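Local coordinates for N-terminal acetyltransferase-like protein (Chaetomium thermophilum, PDB 5NNP) that probably acts as the TPR-containing auxiliary subunit of an N-terminal acetyltransferase A complex, a helical scaffold that carries its partner chains, at residues A[555-560]-A[670-675]; A[565-570]-A[656-661]; A[678-683]-A[714-719]; A[695-700]-A[736-741]. All coordinates share one frame; numbering follows the deposited sequence.

Interaction 1: A[555-560]-A[670-675]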
# COMPACT_ATOMS: atom_id res chain seq x y z
N PHE A 555 -7.40 5.28 1.33
CA PHE A 555 -6.56 6.41 1.71
C PHE A 555 -6.60 7.55 0.69
O PHE A 555 -6.53 8.73 1.07
CB PHE A 555 -5.11 5.96 1.92
CG PHE A 555 -4.80 5.60 3.34
CD1 PHE A 555 -5.81 5.34 4.23
CD2 PHE A 555 -3.49 5.57 3.80
CE1 PHE A 555 -5.53 5.04 5.55
CE2 PHE A 555 -3.20 5.26 5.11
CZ PHE A 555 -4.22 5.00 5.99
N TYR A 556 -6.71 7.20 -0.59
CA TYR A 556 -6.96 8.21 -1.63
C TYR A 556 -8.43 8.65 -1.62
O TYR A 556 -8.73 9.84 -1.66
CB TYR A 556 -6.61 7.69 -3.04
CG TYR A 556 -7.06 8.66 -4.11
CD1 TYR A 556 -6.23 9.69 -4.52
CD2 TYR A 556 -8.33 8.58 -4.68
CE1 TYR A 556 -6.64 10.60 -5.48
CE2 TYR A 556 -8.75 9.48 -5.64
CZ TYR A 556 -7.91 10.49 -6.04
OH TYR A 556 -8.32 11.41 -6.99
N PHE A 557 -9.33 7.68 -1.60
CA PHE A 557 -10.73 7.94 -1.83
C PHE A 557 -11.34 8.94 -0.84
O PHE A 557 -12.05 9.84 -1.23
CB PHE A 557 -11.52 6.63 -1.79
CG PHE A 557 -12.97 6.79 -2.12
CD1 PHE A 557 -13.41 6.67 -3.43
CD2 PHE A 557 -13.90 7.09 -1.12
CE1 PHE A 557 -14.75 6.84 -3.75
CE2 PHE A 557 -15.23 7.26 -1.43
CZ PHE A 557 -15.67 7.13 -2.75
N ARG A 558 -11.02 8.78 0.44
CA ARG A 558 -11.61 9.63 1.47
C ARG A 558 -11.30 11.12 1.26
O ARG A 558 -12.21 11.95 1.12
CB ARG A 558 -11.14 9.19 2.86
CG ARG A 558 -11.84 9.92 3.99
CD ARG A 558 -11.51 9.33 5.34
NE ARG A 558 -11.86 10.25 6.42
CZ ARG A 558 -11.45 10.12 7.68
NH1 ARG A 558 -10.66 9.12 8.03
NH2 ARG A 558 -11.82 11.02 8.59
N ALA A 559 -10.01 11.46 1.22
CA ALA A 559 -9.60 12.83 0.99
C ALA A 559 -10.14 13.34 -0.33
O ALA A 559 -10.49 14.50 -0.45
CB ALA A 559 -8.09 12.96 1.03
N ALA A 560 -10.19 12.46 -1.34
CA ALA A 560 -10.64 12.89 -2.67
C ALA A 560 -12.13 13.17 -2.70
O ALA A 560 -12.58 14.12 -3.34
CB ALA A 560 -10.29 11.84 -3.71
N PRO A 670 -15.05 2.66 -9.02
CA PRO A 670 -16.39 2.75 -9.60
C PRO A 670 -17.47 2.05 -8.77
O PRO A 670 -18.62 2.48 -8.82
CB PRO A 670 -16.24 2.08 -10.96
CG PRO A 670 -15.05 1.23 -10.84
CD PRO A 670 -14.12 1.95 -9.91
N LYS A 671 -17.10 1.00 -8.03
CA LYS A 671 -18.09 0.24 -7.27
C LYS A 671 -18.54 0.96 -6.00
O LYS A 671 -19.29 0.42 -5.20
CB LYS A 671 -17.54 -1.14 -6.90
CG LYS A 671 -17.07 -1.96 -8.07
CD LYS A 671 -17.06 -3.44 -7.72
CE LYS A 671 -16.19 -4.22 -8.67
NZ LYS A 671 -14.75 -3.95 -8.40
N ASN A 672 -18.07 2.18 -5.84
CA ASN A 672 -18.35 2.95 -4.65
C ASN A 672 -19.42 4.02 -4.92
O ASN A 672 -19.14 5.02 -5.58
CB ASN A 672 -17.06 3.56 -4.14
CG ASN A 672 -17.15 4.01 -2.72
OD1 ASN A 672 -18.18 4.52 -2.28
ND2 ASN A 672 -16.07 3.81 -1.98
N ILE A 673 -20.63 3.82 -4.40
CA ILE A 673 -21.78 4.67 -4.71
C ILE A 673 -21.60 6.14 -4.34
O ILE A 673 -22.08 7.02 -5.05
CB ILE A 673 -23.06 4.20 -4.02
CG1 ILE A 673 -23.34 2.74 -4.33
CG2 ILE A 673 -24.28 4.99 -4.54
CD1 ILE A 673 -24.85 2.46 -4.43
N ASP A 674 -20.92 6.40 -3.22
CA ASP A 674 -20.69 7.77 -2.77
C ASP A 674 -20.01 8.58 -3.86
O ASP A 674 -20.37 9.74 -4.09
CB ASP A 674 -19.85 7.80 -1.49
CG ASP A 674 -20.57 7.23 -0.29
OD1 ASP A 674 -21.82 7.28 -0.25
OD2 ASP A 674 -19.88 6.73 0.62
N GLY A 675 -19.03 7.94 -4.51
CA GLY A 675 -18.33 8.52 -5.64
C GLY A 675 -19.25 8.79 -6.82
O GLY A 675 -19.19 9.87 -7.40
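Phe557 and Asn672 meet as two flat groups laid almost parallel: the amide of Asn672 stacks over one face of the phenyl ring, with the planes 13° apart. ND2 makes the nearest approach, 3.4 Å from Phe557 CZ, and lies toward the rim of the ring. Asn672 CG follows at 3.5 Å from the same CZ. The two side chains come in from opposite directions. With CG anti to the backbone N (chi1 -176°), Phe557 carries its ring off helix 554-572 to the start of helix 673-685. This is packing inside the all-helical, TPR-type superhelix, where the face of one helix receives the beginning of another. At the ring edge Gly675 N lies in plane, 3.9 Å from CZ, and Asp674 CB sits near that edge as well. Phe557 also rests on Ile665 of helix 654-668 and on Ser669. Asn672 is the N-cap of helix 673-685, and its OD1 accepts a weak capping bond from Asp674 N (3.5 Å), which is consistent with the turn of the amide that lays ND2 over the phenyl ring. Further out, an aromatic side chain from the chain of another protein packs on Asn672.

Interaction 2: A[565-570]-A[656-661]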
# COMPACT_ATOMS: atom_id res chain seq x y z
N ASN A 565 -16.73 17.12 -2.70
CA ASN A 565 -17.83 17.70 -1.94
C ASN A 565 -17.63 19.17 -1.56
O ASN A 565 -18.59 19.95 -1.55
CB ASN A 565 -18.06 16.87 -0.67
CG ASN A 565 -18.80 15.58 -0.96
OD1 ASN A 565 -19.54 15.47 -1.95
ND2 ASN A 565 -18.62 14.60 -0.08
N LEU A 566 -16.39 19.56 -1.26
CA LEU A 566 -16.10 20.93 -0.87
C LEU A 566 -16.12 21.87 -2.08
O LEU A 566 -16.51 23.04 -1.95
CB LEU A 566 -14.75 21.01 -0.16
CG LEU A 566 -14.27 22.38 0.33
CD1 LEU A 566 -15.35 23.10 1.16
CD2 LEU A 566 -12.96 22.25 1.13
N TYR A 567 -15.72 21.38 -3.25
CA TYR A 567 -15.80 22.19 -4.47
C TYR A 567 -17.27 22.38 -4.90
O TYR A 567 -17.66 23.45 -5.35
CB TYR A 567 -15.00 21.57 -5.62
CG TYR A 567 -13.51 21.84 -5.59
CD1 TYR A 567 -13.02 23.14 -5.56
CD2 TYR A 567 -12.58 20.79 -5.60
CE1 TYR A 567 -11.66 23.40 -5.54
CE2 TYR A 567 -11.22 21.04 -5.57
CZ TYR A 567 -10.76 22.34 -5.54
OH TYR A 567 -9.41 22.59 -5.52
N LEU A 568 -18.06 21.31 -4.76
CA LEU A 568 -19.49 21.36 -5.01
C LEU A 568 -20.16 22.42 -4.14
O LEU A 568 -21.02 23.19 -4.60
CB LEU A 568 -20.11 20.00 -4.74
CG LEU A 568 -20.14 19.02 -5.90
CD1 LEU A 568 -20.56 17.63 -5.42
CD2 LEU A 568 -21.06 19.55 -6.99
N SER A 569 -19.76 22.43 -2.87
CA SER A 569 -20.26 23.42 -1.93
C SER A 569 -19.86 24.82 -2.37
O SER A 569 -20.69 25.73 -2.40
CB SER A 569 -19.73 23.13 -0.53
OG SER A 569 -19.76 24.29 0.28
N MET A 570 -18.58 25.00 -2.71
CA MET A 570 -18.08 26.28 -3.19
C MET A 570 -18.79 26.74 -4.45
O MET A 570 -18.95 27.94 -4.68
CB MET A 570 -16.57 26.22 -3.45
CG MET A 570 -15.73 26.01 -2.21
SD MET A 570 -14.04 25.54 -2.64
CE MET A 570 -13.48 26.99 -3.53
N GLY A 656 -14.14 22.63 -12.26
CA GLY A 656 -12.97 22.30 -13.05
C GLY A 656 -11.84 21.78 -12.17
O GLY A 656 -11.10 20.86 -12.55
N ASP A 657 -11.71 22.37 -10.98
CA ASP A 657 -10.65 21.99 -10.05
C ASP A 657 -10.92 20.63 -9.40
O ASP A 657 -10.00 19.95 -8.93
CB ASP A 657 -10.47 23.07 -8.97
CG ASP A 657 -9.87 24.35 -9.54
OD1 ASP A 657 -9.52 24.35 -10.73
OD2 ASP A 657 -9.73 25.35 -8.80
N ALA A 658 -12.19 20.24 -9.39
CA ALA A 658 -12.61 18.97 -8.80
C ALA A 658 -12.31 17.77 -9.69
O ALA A 658 -12.18 16.65 -9.19
CB ALA A 658 -14.09 19.02 -8.50
N MET A 659 -12.19 18.01 -10.99
CA MET A 659 -12.07 16.92 -11.97
C MET A 659 -10.89 15.96 -11.73
O MET A 659 -11.06 14.75 -11.87
CB MET A 659 -11.97 17.50 -13.38
CG MET A 659 -13.21 18.28 -13.79
SD MET A 659 -14.71 17.40 -13.32
CE MET A 659 -14.70 15.97 -14.40
N LYS A 660 -9.72 16.47 -11.38
CA LYS A 660 -8.58 15.56 -11.17
C LYS A 660 -8.82 14.62 -9.97
O LYS A 660 -8.38 13.46 -9.99
CB LYS A 660 -7.27 16.35 -10.99
CG LYS A 660 -7.11 17.11 -9.68
CD LYS A 660 -5.66 17.56 -9.49
CE LYS A 660 -5.41 18.16 -8.10
NZ LYS A 660 -4.04 18.73 -7.93
N PHE A 661 -9.54 15.11 -8.95
CA PHE A 661 -9.93 14.25 -7.84
C PHE A 661 -10.98 13.22 -8.26
O PHE A 661 -10.88 12.03 -7.95
CB PHE A 661 -10.48 15.07 -6.68
CG PHE A 661 -9.49 16.03 -6.07
CD1 PHE A 661 -9.35 17.32 -6.55
CD2 PHE A 661 -8.71 15.64 -4.99
CE1 PHE A 661 -8.45 18.20 -5.98
CE2 PHE A 661 -7.81 16.51 -4.41
CZ PHE A 661 -7.68 17.80 -4.90
O HOH W 1 -8.97 25.32 -6.24
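The Tyr567 ring carries this contact, and two consecutive residues, Asp657 and Ala658, lie against one of its faces. Asp657 CB sits 3.9 Å from the ring centroid, close enough to the normal to make a CH-pi contact. The two side chains cross at about a right angle, with the carboxylate plane turned 75° from the ring. Toward the root of the tyrosine, Ala658 CB lies 3.7 Å from CD2. Phe661 comes from a different side: its CE1 lies in the plane of the tyrosine ring, at the edge, 4.0 Å from Tyr567 CE2. Helices 554-572 and 654-668 run antiparallel here, their local axes 9.3 Å apart and 167° between directions, as in the helical hairpins from which TPR-like superhelices are built. The small Ala658 at the nearest point, its CA 6.3 Å from Tyr567 CA, is consistent with so close a pairing. Tyr567 CG is anti to the carbonyl carbon (chi1 -81°), which swings the ring across the gap and takes its hydroxyl past Asp657. A water links the polar ends, accepting from Tyr567 OH at 2.9 Å and donating to Asp657 OD2 at 2.7 Å. Each end also has a direct partner: Tyr567 OH is hydrogen-bonded to His511 NE2 of helix 503-523, and Asp657 OD2 to Thr651 OG1.

Interaction 3: A[678-683]-A[714-719]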
# COMPACT_ATOMS: atom_id res chain seq x y z
N ALA A 678 -21.60 11.66 -6.07
CA ALA A 678 -20.86 12.92 -6.12
C ALA A 678 -20.53 13.30 -7.56
O ALA A 678 -20.59 14.48 -7.92
CB ALA A 678 -19.58 12.84 -5.30
N GLY A 679 -20.19 12.31 -8.37
CA GLY A 679 -19.98 12.53 -9.79
C GLY A 679 -21.22 13.11 -10.45
O GLY A 679 -21.14 14.06 -11.25
N PHE A 680 -22.38 12.55 -10.13
CA PHE A 680 -23.62 13.03 -10.72
C PHE A 680 -23.82 14.52 -10.44
O PHE A 680 -24.09 15.30 -11.36
CB PHE A 680 -24.81 12.23 -10.19
CG PHE A 680 -26.12 12.67 -10.78
CD1 PHE A 680 -26.81 13.73 -10.23
CD2 PHE A 680 -26.64 12.02 -11.88
CE1 PHE A 680 -28.01 14.15 -10.77
CE2 PHE A 680 -27.84 12.43 -12.42
CZ PHE A 680 -28.53 13.50 -11.87
N GLU A 681 -23.67 14.90 -9.18
CA GLU A 681 -23.79 16.30 -8.78
C GLU A 681 -22.84 17.23 -9.54
O GLU A 681 -23.23 18.34 -9.92
CB GLU A 681 -23.55 16.43 -7.27
CG GLU A 681 -24.47 15.58 -6.43
CD GLU A 681 -25.92 15.96 -6.61
OE1 GLU A 681 -26.19 17.09 -7.07
OE2 GLU A 681 -26.79 15.12 -6.29
N VAL A 682 -21.61 16.78 -9.77
CA VAL A 682 -20.62 17.56 -10.53
C VAL A 682 -20.98 17.74 -12.00
O VAL A 682 -20.87 18.84 -12.54
CB VAL A 682 -19.22 16.92 -10.48
CG1 VAL A 682 -18.29 17.56 -11.51
CG2 VAL A 682 -18.64 17.02 -9.07
N TYR A 683 -21.44 16.67 -12.65
CA TYR A 683 -21.73 16.71 -14.09
C TYR A 683 -23.02 17.45 -14.48
O TYR A 683 -23.06 18.08 -15.54
CB TYR A 683 -21.78 15.30 -14.66
CG TYR A 683 -20.41 14.66 -14.75
CD1 TYR A 683 -19.34 15.35 -15.30
CD2 TYR A 683 -20.19 13.37 -14.29
CE1 TYR A 683 -18.09 14.77 -15.39
CE2 TYR A 683 -18.95 12.79 -14.37
CZ TYR A 683 -17.90 13.50 -14.93
OH TYR A 683 -16.66 12.92 -15.01
N ALA A 714 -34.85 11.50 -10.47
CA ALA A 714 -35.97 12.39 -10.69
C ALA A 714 -35.50 13.79 -11.08
O ALA A 714 -36.14 14.47 -11.88
CB ALA A 714 -36.84 12.45 -9.44
N LYS A 715 -34.39 14.23 -10.50
CA LYS A 715 -33.87 15.57 -10.78
C LYS A 715 -33.36 15.67 -12.22
O LYS A 715 -33.48 16.70 -12.87
CB LYS A 715 -32.76 15.94 -9.78
CG LYS A 715 -32.33 17.41 -9.80
CD LYS A 715 -31.52 17.76 -8.54
CE LYS A 715 -30.28 16.87 -8.38
NZ LYS A 715 -29.49 17.12 -7.12
N LEU A 716 -32.80 14.57 -12.71
CA LEU A 716 -32.24 14.53 -14.05
C LEU A 716 -33.34 14.64 -15.10
O LEU A 716 -33.23 15.41 -16.06
CB LEU A 716 -31.45 13.25 -14.26
CG LEU A 716 -30.53 13.12 -15.48
CD1 LEU A 716 -29.32 14.04 -15.35
CD2 LEU A 716 -30.08 11.67 -15.62
N ARG A 717 -34.40 13.88 -14.91
CA ARG A 717 -35.46 13.82 -15.90
C ARG A 717 -36.09 15.18 -16.18
O ARG A 717 -36.49 15.46 -17.32
CB ARG A 717 -36.53 12.83 -15.45
CG ARG A 717 -36.09 11.37 -15.53
CD ARG A 717 -37.30 10.46 -15.56
NE ARG A 717 -37.01 9.16 -16.16
CZ ARG A 717 -36.55 8.12 -15.49
NH1 ARG A 717 -36.32 8.22 -14.18
NH2 ARG A 717 -36.32 6.97 -16.11
N LYS A 718 -36.18 16.03 -15.16
CA LYS A 718 -36.69 17.39 -15.35
C LYS A 718 -35.77 18.20 -16.28
O LYS A 718 -36.24 18.89 -17.19
CB LYS A 718 -36.85 18.11 -14.01
CG LYS A 718 -37.26 19.58 -14.13
CD LYS A 718 -37.31 20.28 -12.78
CE LYS A 718 -37.62 21.77 -12.94
NZ LYS A 718 -38.84 21.99 -13.76
N ILE A 719 -34.47 18.12 -16.02
CA ILE A 719 -33.46 18.86 -16.79
C ILE A 719 -33.46 18.43 -18.25
O ILE A 719 -33.38 19.27 -19.15
CB ILE A 719 -32.05 18.65 -16.18
CG1 ILE A 719 -32.05 19.06 -14.71
CG2 ILE A 719 -31.01 19.45 -16.95
CD1 ILE A 719 -32.76 20.40 -14.45
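In the C-terminal part of the helical superhelix, helices 673-685 and 707-723 run nearly parallel with helix 689-702 between them in sequence, the relation of every second helix in TPR-like stacks; Phe680 meets Leu716 and Glu681 meets Lys715 across them. The local axes are 12.1 Å apart and cross at 21°, so large side chains have to span the distance. A chi1 of -179° turns the Phe680 ring away from its own N and outward until CZ lies 3.6 Å from Leu716 CD1. Leu716 CB sits in the ring plane at the edge, 3.8 Å from CZ, and Leu716 CD2 approaches Phe680 CE2 at 4.0 Å, so the leucine meets the far end of the ring with CB and both methyls. An alanine in place of Leu716 would keep only the CB touch, and the tip of Phe680 is likely to be left facing a gap, as is Leu696 of helix 689-702, which packs on both side chains. Beside this apolar pair, Glu681 starts away from the other helix and bends back at chi2 (-62°). Lys715 NZ forms a salt bridge with it, its two bonds both weak, 3.3 Å to Glu681 OE1 and 3.5 Å to OE2. The carboxylate also binds Arg685 through OE1 and Gln712 NE2 through OE2. Several donors therefore share one buried carboxylate, which probably keeps it ionised and makes Lys715 one contributor among several, while the apolar contact between Phe680 and Leu716 does not depend on charge.

Interaction 4: A[695-700]-A[736-741]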
# COMPACT_ATOMS: atom_id res chain seq x y z
N CYS A 695 -22.83 8.11 -14.34
CA CYS A 695 -22.78 8.04 -12.89
C CYS A 695 -24.06 7.49 -12.29
O CYS A 695 -24.02 6.59 -11.45
CB CYS A 695 -22.52 9.42 -12.30
SG CYS A 695 -20.85 10.00 -12.54
N LEU A 696 -25.19 8.04 -12.72
CA LEU A 696 -26.49 7.61 -12.22
C LEU A 696 -26.71 6.12 -12.48
O LEU A 696 -27.05 5.38 -11.56
CB LEU A 696 -27.61 8.44 -12.84
CG LEU A 696 -29.03 8.26 -12.28
CD1 LEU A 696 -29.14 8.61 -10.79
CD2 LEU A 696 -30.00 9.08 -13.09
N LYS A 697 -26.48 5.67 -13.71
CA LYS A 697 -26.63 4.24 -14.05
C LYS A 697 -25.70 3.35 -13.23
O LYS A 697 -26.04 2.22 -12.92
CB LYS A 697 -26.40 4.00 -15.55
CG LYS A 697 -27.42 4.66 -16.47
CD LYS A 697 -27.47 4.03 -17.87
CE LYS A 697 -28.10 2.65 -17.82
NZ LYS A 697 -28.15 2.01 -19.16
N ALA A 698 -24.51 3.86 -12.88
CA ALA A 698 -23.59 3.10 -12.03
C ALA A 698 -24.12 2.98 -10.60
O ALA A 698 -24.27 1.89 -10.05
CB ALA A 698 -22.20 3.75 -12.03
N ALA A 699 -24.42 4.13 -10.00
CA ALA A 699 -24.94 4.19 -8.65
C ALA A 699 -26.21 3.35 -8.51
O ALA A 699 -26.43 2.70 -7.49
CB ALA A 699 -25.21 5.63 -8.26
N SER A 700 -27.04 3.36 -9.55
CA SER A 700 -28.31 2.64 -9.48
C SER A 700 -28.07 1.14 -9.59
O SER A 700 -28.81 0.33 -9.04
CB SER A 700 -29.28 3.11 -10.56
OG SER A 700 -30.49 2.39 -10.49
N GLN A 736 -32.48 9.83 -23.72
CA GLN A 736 -33.84 9.37 -23.47
C GLN A 736 -33.95 7.85 -23.49
O GLN A 736 -34.74 7.27 -22.74
CB GLN A 736 -34.80 9.98 -24.49
CG GLN A 736 -35.10 11.46 -24.24
CD GLN A 736 -36.12 12.04 -25.22
OE1 GLN A 736 -36.28 11.55 -26.33
NE2 GLN A 736 -36.82 13.10 -24.80
N ALA A 737 -33.15 7.21 -24.34
CA ALA A 737 -33.19 5.75 -24.47
C ALA A 737 -32.66 5.04 -23.22
O ALA A 737 -33.31 4.14 -22.69
CB ALA A 737 -32.41 5.31 -25.71
N GLU A 738 -31.49 5.46 -22.74
CA GLU A 738 -30.84 4.79 -21.62
C GLU A 738 -31.34 5.31 -20.28
O GLU A 738 -30.94 4.81 -19.23
CB GLU A 738 -29.33 4.96 -21.71
CG GLU A 738 -28.71 4.26 -22.90
CD GLU A 738 -28.75 2.74 -22.78
OE1 GLU A 738 -28.88 2.07 -23.82
OE2 GLU A 738 -28.64 2.23 -21.64
N LEU A 739 -32.20 6.32 -20.32
CA LEU A 739 -32.80 6.86 -19.11
C LEU A 739 -33.98 6.01 -18.65
O LEU A 739 -34.18 5.80 -17.45
CB LEU A 739 -33.24 8.30 -19.34
CG LEU A 739 -33.71 9.06 -18.11
CD1 LEU A 739 -32.63 9.09 -17.05
CD2 LEU A 739 -34.09 10.47 -18.51
N VAL A 740 -34.77 5.52 -19.61
CA VAL A 740 -35.93 4.68 -19.32
C VAL A 740 -35.55 3.37 -18.62
O VAL A 740 -36.35 2.81 -17.87
CB VAL A 740 -36.70 4.33 -20.61
CG1 VAL A 740 -37.92 3.48 -20.28
CG2 VAL A 740 -37.10 5.59 -21.34
N GLY A 741 -34.33 2.90 -18.88
CA GLY A 741 -33.85 1.64 -18.34
C GLY A 741 -34.10 1.46 -16.85
O GLY A 741 -34.80 0.52 -16.45
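Helix 689-702 faces segment 736-741, partly in helix 729-739, across a fairly wide gap, the nearest CA atoms being those of Lys697 and Leu739 at 8.4 Å, and Lys697 and Glu738 bridge it. The two side chains cross at about a right angle. Lys697 extends toward the other helix and bends at chi3 (71°), while Glu738 folds at chi2 (-70°) to bring its carboxylate round to the ammonium group. Lys697 NZ meets Glu738 OE2 nearly in line with the C-O bond, in a salt bridge modelled at 2.5 Å, a length too short to be relied on at this resolution. The methylene chain of Lys697 runs by the backbone as well, with CE and CD each 3.8 Å from Glu738 O. Gln45 of the neighbouring protein chain joins the pair, donating from NE2 to Glu738 OE2 and accepting a weak hydrogen bond from Lys697 NZ. A methionine in place of Lys697 would probably leave Glu738 without this positive mate, though still bonded to the amide of Gln45. The contact is a charged link near the surface, in which one ion pair joins two helices of the chain and offers both its polar ends to a subunit partner.

Interactions 1 and 2 share helix 554-572 and touch where Tyr556 OH lies 2.8 Å from Phe661 O, a probable hydrogen bond; along the chain, interaction 2 is nested inside the loop closed by interaction 1. Helix 673-685 then passes from interaction 1 to interaction 3, and Leu568 packs on Glu681 to join interactions 2 and 3. Interactions 3 and 4 alternate along the chain and meet through Leu716 and Leu696. Interactions 2 and 3 are buried and rest chiefly on aromatic and aliphatic packing, their polar ends shared with further residues. Interaction 1 is partly buried, an amide on a ring, whereas interaction 4 is a surface ion pair bonded to Gln45 of a neighbouring chain.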